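Local coordinates for protein Nrps/pks (Streptomyces albus, PDB 4OPE) that probably catalyses decarboxylative carbon-carbon bond formation, as a ketosynthase domain of the AT-less type I polyketide synthase machinery that makes oxazolomycin, at residues A[450-454]-A[544-548]. Sequence-based numbering, arbitrary orientation.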
loop_
_atom_site.group_PDB
_atom_site.type_symbol
_atom_site.label_atom_id
_atom_site.label_comp_id
_atom_site.label_asym_id
_atom_site.label_seq_id
_atom_site.Cartn_x
_atom_site.Cartn_y
_atom_site.Cartn_z
ATOM N N VAL A 450 -10.775 36.415 -23.042
ATOM C CA VAL A 450 -9.516 35.950 -23.595
ATOM C C VAL A 450 -9.460 34.463 -23.442
ATOM O O VAL A 450 -9.796 33.949 -22.380
ATOM C CB VAL A 450 -8.299 36.571 -22.897
ATOM C CG1 VAL A 450 -8.304 36.272 -21.414
ATOM C CG2 VAL A 450 -7.020 36.073 -23.542
ATOM N N CYS A 451 -9.075 33.787 -24.514
ATOM C CA CYS A 451 -8.779 32.388 -24.472
ATOM C C CYS A 451 -7.287 32.255 -24.487
ATOM O O CYS A 451 -6.633 32.587 -25.464
ATOM C CB CYS A 451 -9.317 31.677 -25.699
ATOM S SG CYS A 451 -8.587 30.039 -26.037
ATOM N N ALA A 452 -6.731 31.719 -23.426
ATOM C CA ALA A 452 -5.289 31.683 -23.329
ATOM C C ALA A 452 -4.808 30.216 -23.240
ATOM O O ALA A 452 -5.199 29.490 -22.338
ATOM C CB ALA A 452 -4.878 32.496 -22.115
ATOM N N LEU A 453 -3.981 29.802 -24.188
ATOM C CA LEU A 453 -3.511 28.426 -24.287
ATOM C C LEU A 453 -2.013 28.433 -24.222
ATOM O O LEU A 453 -1.389 29.396 -24.668
ATOM C CB LEU A 453 -3.875 27.811 -25.619
ATOM C CG LEU A 453 -5.344 27.673 -25.984
ATOM C CD1 LEU A 453 -5.492 26.948 -27.318
ATOM C CD2 LEU A 453 -6.054 26.859 -24.945
ATOM N N SER A 454 -1.429 27.363 -23.677
ATOM C CA SER A 454 -0.000 27.182 -23.749
ATOM C C SER A 454 0.343 25.735 -23.832
ATOM O O SER A 454 -0.462 24.872 -23.508
ATOM C CB SER A 454 0.735 27.818 -22.556
ATOM O OG SER A 454 0.349 27.273 -21.304
ATOM N N LEU A 544 -5.100 41.680 -21.911
ATOM C CA LEU A 544 -4.838 40.364 -21.320
ATOM C C LEU A 544 -4.231 39.422 -22.317
ATOM O O LEU A 544 -3.209 38.792 -22.044
ATOM C CB LEU A 544 -6.119 39.754 -20.749
ATOM C CG LEU A 544 -6.763 40.596 -19.614
ATOM C CD1 LEU A 544 -7.984 39.913 -19.020
ATOM C CD2 LEU A 544 -5.755 40.899 -18.530
ATOM N N ALA A 545 -4.849 39.353 -23.479
ATOM C CA ALA A 545 -4.301 38.610 -24.586
ATOM C C ALA A 545 -2.866 38.975 -24.868
ATOM O O ALA A 545 -2.028 38.125 -24.993
ATOM C CB ALA A 545 -5.143 38.851 -25.819
ATOM N N GLU A 546 -2.558 40.246 -24.983
ATOM C CA GLU A 546 -1.178 40.629 -25.351
ATOM C C GLU A 546 -0.145 40.246 -24.270
ATOM O O GLU A 546 0.995 39.910 -24.561
ATOM C CB GLU A 546 -1.112 42.130 -25.697
ATOM C CG GLU A 546 -1.751 42.491 -27.058
ATOM C CD GLU A 546 -1.807 44.014 -27.340
ATOM O OE1 GLU A 546 -2.054 44.799 -26.389
ATOM O OE2 GLU A 546 -1.603 44.443 -28.510
ATOM N N ALA A 547 -0.555 40.298 -23.016
ATOM C CA ALA A 547 0.330 39.997 -21.916
ATOM C C ALA A 547 0.637 38.518 -21.853
ATOM O O ALA A 547 1.756 38.140 -21.647
ATOM C CB ALA A 547 -0.305 40.466 -20.613
ATOM N N TRP A 548 -0.387 37.689 -22.042
ATOM C CA TRP A 548 -0.248 36.268 -22.097
ATOM C C TRP A 548 0.738 35.826 -23.139
ATOM O O TRP A 548 1.612 35.000 -22.870
ATOM C CB TRP A 548 -1.606 35.642 -22.384
ATOM C CG TRP A 548 -1.586 34.144 -22.426
ATOM C CD1 TRP A 548 -1.715 33.326 -23.548
ATOM C CD2 TRP A 548 -1.401 33.294 -21.329
ATOM N NE1 TRP A 548 -1.626 32.024 -23.170
ATOM C CE2 TRP A 548 -1.435 31.978 -21.810
ATOM C CE3 TRP A 548 -1.215 33.515 -19.972
ATOM C CZ2 TRP A 548 -1.289 30.882 -20.974
ATOM C CZ3 TRP A 548 -1.060 32.424 -19.126
ATOM C CH2 TRP A 548 -1.098 31.125 -19.633
#
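Trp548 lays its indole across the strand 450-454 and supplies the one hydrogen bond between strand and helix. Its NE1 donates to the backbone O of Leu453 at 3.0 Å, nearly straight at the hydrogen (163°). The oxygen lies close to the indole plane, whereas NE1 stands well above the plane of the Leu453 carbonyl. With CG anti to the backbone N (chi1 -178°), the ring is turned toward the strand. The OG of Ser454 passes obliquely 4.0 Å from Trp548 CZ2 while hydrogen-bonded to Met494 N.

Apolar packing makes up the rest. The CB of Ala452 sits over one ring face, 3.4 Å from the centroid of the five-membered ring of Trp548, a CH-pi contact suited to a small methyl. At the segment's other end, the branched Val450 divides its methyls: CG2 meets the CA of Ala545 at 3.9 Å, and CG1 reaches the CB of Leu544 at 4.2 Å.

Strand 449-455 edges a three-stranded antiparallel sheet separate from the large mixed sheet and covered by helix 541-550, consistent with the alpha/beta linker joining ketosynthase to acyltransferase in conventional type I synthases. The two segments run nearly parallel (10°). Arg497 of the central strand 496-502 adds a cation-pi contact to Trp548. Tryptophan thus combines a broad apolar surface with a directional N-H, so this buried interface gains a fixed ring orientation as well as hydrophobic cover.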